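Local coordinates for protein succinate-semialdehyde dehydrogenase (NAD(P)(+)) (PDB 3RH9) that probably oxidises succinate semialdehyde to succinate with NAD+ or NADP+ as hydride acceptor, as a member of the aldehyde dehydrogenase family, at residues L9-G14 with G18-S23; F29-P34 with V39-P44; I180-A183 with T189-A192. All blocks are in the same frame, centred on the assembly; numbering follows the deposited sequence.

Contact 1: residues L9-G14 with G18-S23; sequences LENLTG and GRWKDS
N11 lays its side chain flat over one face of the W20 indole. Its chi1 (-68°) puts CG beside the backbone N, over the indole, and chi2 (-75°) turns the amide nearly parallel to it, the planes 11° apart. CB does the closest work: it stands over the six-membered ring in a CH-pi contact, 3.6 Å from the centroid, while ND2 follows the indole out toward NE1. Were W20 replaced by alanine, the N11 amide would probably lose the surface it stacks on and be free to turn.

Next along the segment, T13 turns both branches toward residues 20-22. OG1 donates to D22 OD1, which accepts through its anti lone pair at 2.6 Å, and K21 O is also near that hydroxyl; CG2 comes against W20 CB at 3.8 Å. The backbone O of T13 lies at the indole edge, close to the ring plane.

G14 brings the main chains together. Its O takes a weak hydrogen bond from K21 N and a CA-H...O contact from W20 CA, at 3.3 Å from that carbon.

The pair of strands 14-16 and 19-21 forms a small surface hairpin: Y15 meets W20 edge-to-face, the indole rests on F194 and S195 of helix 188-197, and L12 reaches across to V43 and P44 of strand 39-44.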
loop_
_atom_site.group_PDB
_atom_site.type_symbol
_atom_site.label_atom_id
_atom_site.label_comp_id
_atom_site.label_asym_id
_atom_site.label_seq_id
_atom_site.Cartn_x
_atom_site.Cartn_y
_atom_site.Cartn_z
ATOM N N LEU A 9 -19.092 -31.353 1.347
ATOM C CA LEU A 9 -18.032 -31.727 0.413
ATOM C C LEU A 9 -18.505 -32.621 -0.721
ATOM O O LEU A 9 -17.726 -33.401 -1.247
ATOM C CB LEU A 9 -16.886 -32.417 1.151
ATOM C CG LEU A 9 -16.121 -31.510 2.117
ATOM C CD1 LEU A 9 -15.159 -32.283 3.004
ATOM C CD2 LEU A 9 -15.386 -30.468 1.317
ATOM N N GLU A 10 -19.775 -32.501 -1.098
ATOM C CA GLU A 10 -20.334 -33.264 -2.226
ATOM C C GLU A 10 -19.773 -32.808 -3.563
ATOM O O GLU A 10 -19.937 -33.472 -4.584
ATOM C CB GLU A 10 -21.849 -33.125 -2.274
ATOM C CG GLU A 10 -22.608 -34.082 -1.372
ATOM C CD GLU A 10 -24.079 -33.725 -1.299
ATOM O OE1 GLU A 10 -24.400 -32.610 -0.827
ATOM O OE2 GLU A 10 -24.913 -34.557 -1.725
ATOM N N ASN A 11 -19.124 -31.652 -3.551
ATOM C CA ASN A 11 -18.447 -31.166 -4.734
ATOM C C ASN A 11 -16.997 -30.912 -4.420
ATOM O O ASN A 11 -16.652 -29.938 -3.756
ATOM C CB ASN A 11 -19.121 -29.914 -5.249
ATOM C CG ASN A 11 -20.499 -30.196 -5.782
ATOM O OD1 ASN A 11 -20.652 -30.757 -6.873
ATOM N ND2 ASN A 11 -21.520 -29.823 -5.013
ATOM N N LEU A 12 -16.154 -31.824 -4.880
ATOM C CA LEU A 12 -14.735 -31.764 -4.605
ATOM C C LEU A 12 -14.067 -31.293 -5.885
ATOM O O LEU A 12 -13.501 -32.074 -6.637
ATOM C CB LEU A 12 -14.227 -33.144 -4.179
ATOM C CG LEU A 12 -13.260 -33.167 -2.996
ATOM C CD1 LEU A 12 -11.946 -32.500 -3.385
ATOM C CD2 LEU A 12 -13.852 -32.493 -1.759
ATOM N N THR A 13 -14.159 -30.002 -6.139
ATOM C CA THR A 13 -13.683 -29.439 -7.388
ATOM C C THR A 13 -13.716 -27.933 -7.227
ATOM O O THR A 13 -14.096 -27.423 -6.171
ATOM C CB THR A 13 -14.592 -29.860 -8.562
ATOM O OG1 THR A 13 -14.200 -29.177 -9.754
ATOM C CG2 THR A 13 -16.044 -29.530 -8.267
ATOM N N GLY A 14 -13.319 -27.220 -8.271
ATOM C CA GLY A 14 -13.304 -25.772 -8.221
ATOM C C GLY A 14 -14.681 -25.152 -8.281
ATOM O O GLY A 14 -15.702 -25.840 -8.305
ATOM N N GLY A 18 -20.299 -19.691 -10.715
ATOM C CA GLY A 18 -21.533 -20.232 -10.173
ATOM C C GLY A 18 -21.529 -21.746 -10.218
ATOM O O GLY A 18 -22.327 -22.394 -9.550
ATOM N N ARG A 19 -20.621 -22.301 -11.016
ATOM C CA ARG A 19 -20.594 -23.727 -11.268
ATOM C C ARG A 19 -19.463 -24.396 -10.524
ATOM O O ARG A 19 -18.368 -23.839 -10.400
ATOM C CB ARG A 19 -20.397 -24.005 -12.756
ATOM C CG ARG A 19 -21.392 -23.345 -13.658
ATOM C CD ARG A 19 -21.206 -23.809 -15.098
ATOM N NE ARG A 19 -22.267 -23.253 -15.918
ATOM C CZ ARG A 19 -22.316 -21.978 -16.301
ATOM N NH1 ARG A 19 -21.341 -21.139 -15.945
ATOM N NH2 ARG A 19 -23.338 -21.537 -17.036
ATOM N N TRP A 20 -19.732 -25.610 -10.054
ATOM C CA TRP A 20 -18.677 -26.492 -9.599
ATOM C C TRP A 20 -18.068 -27.164 -10.818
ATOM O O TRP A 20 -18.681 -28.043 -11.409
ATOM C CB TRP A 20 -19.246 -27.555 -8.672
ATOM C CG TRP A 20 -19.819 -27.024 -7.403
ATOM C CD1 TRP A 20 -21.131 -26.766 -7.143
ATOM C CD2 TRP A 20 -19.102 -26.705 -6.205
ATOM N NE1 TRP A 20 -21.279 -26.302 -5.860
ATOM C CE2 TRP A 20 -20.050 -26.255 -5.260
ATOM C CE3 TRP A 20 -17.754 -26.759 -5.837
ATOM C CZ2 TRP A 20 -19.692 -25.860 -3.967
ATOM C CZ3 TRP A 20 -17.403 -26.363 -4.560
ATOM C CH2 TRP A 20 -18.370 -25.918 -3.640
ATOM N N LYS A 21 -16.869 -26.756 -11.211
ATOM C CA LYS A 21 -16.214 -27.410 -12.341
ATOM C C LYS A 21 -14.684 -27.358 -12.272
ATOM O O LYS A 21 -14.099 -26.765 -11.342
ATOM C CB LYS A 21 -16.715 -26.845 -13.680
ATOM C CG LYS A 21 -16.301 -25.409 -13.969
ATOM C CD LYS A 21 -16.614 -24.971 -15.417
ATOM C CE LYS A 21 -15.855 -23.660 -15.722
ATOM N NZ LYS A 21 -15.569 -23.363 -17.164
ATOM N N ASP A 22 -14.046 -27.993 -13.255
ATOM C CA ASP A 22 -12.595 -28.000 -13.351
ATOM C C ASP A 22 -12.178 -28.710 -14.635
ATOM O O ASP A 22 -12.986 -29.395 -15.242
ATOM C CB ASP A 22 -11.971 -28.660 -12.114
ATOM C CG ASP A 22 -12.058 -30.171 -12.142
ATOM O OD1 ASP A 22 -12.855 -30.720 -11.365
ATOM O OD2 ASP A 22 -11.331 -30.817 -12.925
ATOM N N SER A 23 -10.925 -28.543 -15.046
ATOM C CA SER A 23 -10.422 -29.185 -16.251
ATOM C C SER A 23 -9.236 -30.061 -15.920
ATOM O O SER A 23 -8.367 -30.291 -16.766
ATOM C CB SER A 23 -9.975 -28.131 -17.245
ATOM O OG SER A 23 -10.940 -27.115 -17.300
#

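Contact 2: residues F29-P34 with V39-P44; sequences FDVYNP and VIAKVP
Four backbone hydrogen bonds zip F29-V31 to I40-V43 as an antiparallel hairpin. F29 and V43 exchange two of them, F29 N to V43 O at 2.8 Å and V43 N to F29 O at 3.0 Å. V31 N donates almost straight to A41 O, with 170° at the hydrogen, but V31 O is taken by I40 N at 2.8 Å: the register slips by one residue here, a beta bulge that brings Y32 opposite V39. The same V31 O also receives a CA-H...O contact from V39.

Both aromatic rings meet a valine by CH-pi contact. On the face that carries F29, V31, A41 and V43, V43 CB stands over the F29 ring, 3.8 Å from its centroid. The phenyl gets there because CG lies between the backbone N and the carbonyl carbon (chi1 71°), which swings it across to the partner strand. On the other face V39 CG2 sits over the Y32 ring, 3.7 Å from the centroid, and also brushes the carboxylate of D30.

Apolar contact continues from V31 CG2 to V43 CG2 at 3.9 Å, and I40 CG2 meets N33 CB; N33 OD1 accepts a hydrogen bond from A35 N.

Charge enters once, in a long salt bridge of 3.7 Å from D30 OD1 to K42 NZ, the two side chains pointing the same way.

The hairpin is thus two-sided: the F29 face is apolar and packs on P187 and L188, whereas the opposite face mixes the Y32-V39 contact with a distant charged pair, so backbone ladder and apolar packing probably supply most of the cohesion.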
loop_
_atom_site.group_PDB
_atom_site.type_symbol
_atom_site.label_atom_id
_atom_site.label_comp_id
_atom_site.label_asym_id
_atom_site.label_seq_id
_atom_site.Cartn_x
_atom_site.Cartn_y
_atom_site.Cartn_z
ATOM N N PHE A 29 -4.318 -34.062 -6.277
ATOM C CA PHE A 29 -3.311 -33.909 -5.218
ATOM C C PHE A 29 -3.895 -34.418 -3.921
ATOM O O PHE A 29 -5.108 -34.360 -3.723
ATOM C CB PHE A 29 -2.752 -32.464 -5.092
ATOM C CG PHE A 29 -3.721 -31.435 -4.514
ATOM C CD1 PHE A 29 -3.850 -31.266 -3.137
ATOM C CD2 PHE A 29 -4.454 -30.592 -5.355
ATOM C CE1 PHE A 29 -4.721 -30.298 -2.602
ATOM C CE2 PHE A 29 -5.317 -29.627 -4.837
ATOM C CZ PHE A 29 -5.455 -29.481 -3.459
ATOM N N ASP A 30 -3.044 -34.936 -3.042
ATOM C CA ASP A 30 -3.534 -35.550 -1.814
ATOM C C ASP A 30 -3.633 -34.576 -0.645
ATOM O O ASP A 30 -2.796 -33.683 -0.471
ATOM C CB ASP A 30 -2.648 -36.735 -1.414
ATOM C CG ASP A 30 -2.678 -37.867 -2.438
ATOM O OD1 ASP A 30 -3.478 -37.804 -3.405
ATOM O OD2 ASP A 30 -1.901 -38.836 -2.268
ATOM N N VAL A 31 -4.669 -34.755 0.160
ATOM C CA VAL A 31 -4.735 -34.098 1.453
ATOM C C VAL A 31 -4.566 -35.160 2.532
ATOM O O VAL A 31 -5.146 -36.244 2.452
ATOM C CB VAL A 31 -6.072 -33.356 1.649
ATOM C CG1 VAL A 31 -6.046 -32.537 2.924
ATOM C CG2 VAL A 31 -6.359 -32.470 0.449
ATOM N N TYR A 32 -3.767 -34.858 3.543
ATOM C CA TYR A 32 -3.533 -35.808 4.625
ATOM C C TYR A 32 -4.172 -35.347 5.914
ATOM O O TYR A 32 -4.320 -34.162 6.133
ATOM C CB TYR A 32 -2.035 -35.947 4.856
ATOM C CG TYR A 32 -1.331 -36.808 3.833
ATOM C CD1 TYR A 32 -0.958 -36.290 2.594
ATOM C CD2 TYR A 32 -1.032 -38.144 4.110
ATOM C CE1 TYR A 32 -0.309 -37.072 1.668
ATOM C CE2 TYR A 32 -0.386 -38.935 3.179
ATOM C CZ TYR A 32 -0.025 -38.393 1.963
ATOM O OH TYR A 32 0.617 -39.182 1.044
ATOM N N ASN A 33 -4.558 -36.276 6.770
ATOM C CA ASN A 33 -4.891 -35.914 8.137
ATOM C C ASN A 33 -3.598 -35.971 8.946
ATOM O O ASN A 33 -2.977 -37.015 9.041
ATOM C CB ASN A 33 -5.934 -36.860 8.718
ATOM C CG ASN A 33 -6.278 -36.532 10.154
ATOM O OD1 ASN A 33 -5.477 -35.945 10.880
ATOM N ND2 ASN A 33 -7.478 -36.906 10.574
ATOM N N PRO A 34 -3.168 -34.839 9.515
ATOM C CA PRO A 34 -1.854 -34.848 10.164
ATOM C C PRO A 34 -1.818 -35.766 11.377
ATOM O O PRO A 34 -0.744 -36.031 11.911
ATOM C CB PRO A 34 -1.675 -33.394 10.606
ATOM C CG PRO A 34 -2.627 -32.613 9.722
ATOM C CD PRO A 34 -3.793 -33.509 9.538
ATOM N N VAL A 39 -4.295 -40.333 3.791
ATOM C CA VAL A 39 -4.922 -39.457 2.813
ATOM C C VAL A 39 -6.436 -39.406 3.039
ATOM O O VAL A 39 -7.087 -40.439 3.138
ATOM C CB VAL A 39 -4.603 -39.957 1.385
ATOM C CG1 VAL A 39 -5.610 -39.444 0.384
ATOM C CG2 VAL A 39 -3.171 -39.566 1.005
ATOM N N ILE A 40 -7.002 -38.210 3.139
ATOM C CA ILE A 40 -8.431 -38.103 3.438
ATOM C C ILE A 40 -9.228 -37.551 2.263
ATOM O O ILE A 40 -10.454 -37.543 2.285
ATOM C CB ILE A 40 -8.722 -37.308 4.740
ATOM C CG1 ILE A 40 -8.264 -35.852 4.618
ATOM C CG2 ILE A 40 -8.054 -37.986 5.929
ATOM C CD1 ILE A 40 -8.465 -35.039 5.883
ATOM N N ALA A 41 -8.526 -37.131 1.222
ATOM C CA ALA A 41 -9.198 -36.599 0.055
ATOM C C ALA A 41 -8.238 -36.464 -1.106
ATOM O O ALA A 41 -7.036 -36.288 -0.912
ATOM C CB ALA A 41 -9.827 -35.251 0.383
ATOM N N LYS A 42 -8.779 -36.556 -2.314
ATOM C CA LYS A 42 -8.016 -36.284 -3.521
ATOM C C LYS A 42 -8.661 -35.144 -4.318
ATOM O O LYS A 42 -9.717 -35.311 -4.929
ATOM C CB LYS A 42 -7.898 -37.539 -4.375
ATOM C CG LYS A 42 -7.032 -38.637 -3.767
ATOM C CD LYS A 42 -7.057 -39.895 -4.640
ATOM C CE LYS A 42 -5.668 -40.520 -4.834
ATOM N NZ LYS A 42 -5.093 -41.126 -3.601
ATOM N N VAL A 43 -8.008 -33.987 -4.307
ATOM C CA VAL A 43 -8.532 -32.791 -4.946
ATOM C C VAL A 43 -7.926 -32.548 -6.326
ATOM O O VAL A 43 -6.730 -32.738 -6.532
ATOM C CB VAL A 43 -8.258 -31.552 -4.067
ATOM C CG1 VAL A 43 -9.044 -30.360 -4.571
ATOM C CG2 VAL A 43 -8.615 -31.847 -2.630
ATOM N N PRO A 44 -8.759 -32.118 -7.276
ATOM C CA PRO A 44 -8.353 -31.759 -8.639
ATOM C C PRO A 44 -7.274 -30.686 -8.689
ATOM O O PRO A 44 -7.386 -29.643 -8.036
ATOM C CB PRO A 44 -9.636 -31.207 -9.253
ATOM C CG PRO A 44 -10.735 -31.889 -8.491
ATOM C CD PRO A 44 -10.221 -32.077 -7.098
#

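Contact 3: residues I180-A183 with T189-A192; sequences IKPA and TMIA
M190, a selenomethionine in this model, reaches from its helix to I180 at the end of strand 178-181 and P182 just after it, and apolar contact is all that joins the two segments. Its terminal CE lies against both branches of the isoleucine, 3.4 Å from I180 CG2 and 3.6 Å from I180 CD1. The nearer half of the chain meets the proline: M190 CB and CG come obliquely against the CB-CG side of the ring, with M190 CB 3.9 Å from P182 CG. Both partners are crossed at about a right angle.

The reach comes from the torsions. CG is anti to the backbone N (chi1 -162°), carrying the chain out from the helix, and the bends at chi2 and chi3 then turn the selenium and methyl toward I180.

A second shell closes around these groups. L209 of strand 207-209 touches both P182 and M190, and I164 of helix 162-174 touches I180 and M190. I180 is fixed by backbone hydrogen bonds to N208 and V210, while T189 OG1 is bonded to E98 on helix 88-99.

Strand 178-181, helix 188-197 and strand 207-209 form a beta-alpha-beta crossover in the Rossmann-like sheet of what is, as in other aldehyde dehydrogenases, probably the cofactor-binding domain.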
loop_
_atom_site.group_PDB
_atom_site.type_symbol
_atom_site.label_atom_id
_atom_site.label_comp_id
_atom_site.label_asym_id
_atom_site.label_seq_id
_atom_site.Cartn_x
_atom_site.Cartn_y
_atom_site.Cartn_z
ATOM N N ILE A 180 -10.286 -17.211 -5.522
ATOM C CA ILE A 180 -9.762 -17.657 -4.227
ATOM C C ILE A 180 -8.877 -18.902 -4.261
ATOM O O ILE A 180 -9.280 -19.928 -4.809
ATOM C CB ILE A 180 -10.888 -17.879 -3.217
ATOM C CG1 ILE A 180 -11.573 -16.541 -2.916
ATOM C CG2 ILE A 180 -10.326 -18.539 -1.943
ATOM C CD1 ILE A 180 -12.636 -16.581 -1.838
ATOM N N LYS A 181 -7.691 -18.804 -3.648
ATOM C CA LYS A 181 -6.725 -19.893 -3.662
ATOM C C LYS A 181 -6.233 -20.308 -2.271
ATOM O O LYS A 181 -5.406 -19.623 -1.675
ATOM C CB LYS A 181 -5.526 -19.511 -4.530
ATOM C CG LYS A 181 -4.684 -20.692 -5.001
ATOM C CD LYS A 181 -3.992 -21.374 -3.850
ATOM C CE LYS A 181 -2.784 -22.164 -4.316
ATOM N NZ LYS A 181 -3.014 -22.610 -5.716
ATOM N N PRO A 182 -6.711 -21.459 -1.764
ATOM C CA PRO A 182 -6.275 -21.939 -0.449
ATOM C C PRO A 182 -5.009 -22.774 -0.549
ATOM O O PRO A 182 -4.602 -23.164 -1.645
ATOM C CB PRO A 182 -7.438 -22.825 -0.022
ATOM C CG PRO A 182 -7.850 -23.472 -1.307
ATOM C CD PRO A 182 -7.644 -22.412 -2.398
ATOM N N ALA A 183 -4.388 -23.031 0.597
ATOM C CA ALA A 183 -3.214 -23.890 0.659
ATOM C C ALA A 183 -3.618 -25.329 0.301
ATOM O O ALA A 183 -4.702 -25.776 0.665
ATOM C CB ALA A 183 -2.612 -23.822 2.048
ATOM N N THR A 189 -11.618 -27.069 3.830
ATOM C CA THR A 189 -12.371 -26.110 4.604
ATOM C C THR A 189 -12.885 -25.114 3.589
ATOM O O THR A 189 -14.006 -24.627 3.692
ATOM C CB THR A 189 -11.510 -25.438 5.684
ATOM O OG1 THR A 189 -11.177 -26.409 6.673
ATOM C CG2 THR A 189 -12.264 -24.333 6.372
HETATM N N MSE A 190 -12.056 -24.840 2.587
HETATM C CA MSE A 190 -12.410 -23.875 1.565
HETATM C C MSE A 190 -13.585 -24.405 0.750
HETATM O O MSE A 190 -14.556 -23.686 0.475
HETATM C CB MSE A 190 -11.215 -23.570 0.658
HETATM C CG MSE A 190 -11.396 -22.282 -0.133
HETATM SE SE MSE A 190 -11.669 -20.786 1.110
HETATM C CE MSE A 190 -12.835 -19.694 0.042
ATOM N N ILE A 191 -13.493 -25.668 0.365
ATOM C CA ILE A 191 -14.570 -26.268 -0.388
ATOM C C ILE A 191 -15.875 -26.189 0.409
ATOM O O ILE A 191 -16.916 -25.815 -0.131
ATOM C CB ILE A 191 -14.229 -27.702 -0.824
ATOM C CG1 ILE A 191 -13.070 -27.663 -1.815
ATOM C CG2 ILE A 191 -15.427 -28.347 -1.483
ATOM C CD1 ILE A 191 -12.597 -29.004 -2.241
ATOM N N ALA A 192 -15.800 -26.503 1.700
ATOM C CA ALA A 192 -16.969 -26.458 2.577
ATOM C C ALA A 192 -17.585 -25.065 2.626
ATOM O O ALA A 192 -18.803 -24.902 2.515
ATOM C CB ALA A 192 -16.601 -26.921 3.975
#

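From the N terminus the contacts come in series, none nesting or crossing. Contact 1 closes first, folding the chain back through the short turn between strands 14-16 and 19-21. Contact 2 follows, closing the hairpin of strands 28-32 and 39-44, and the two touch where L12 and D22 meet V43 and P44. Later, contact 3 closes the connection from strand 178-181 to helix 188-197. That helix links the pieces: I191 beside M190 takes L9, N11 and L12 of contact 1 against it, while L188 packs against I40, A41 and V43 of contact 2, so bridging contacts 2 and 3, whose nearest atoms are about 4 Å apart without touching. Together they lay the N-terminal hairpins against the beta-alpha-beta unit.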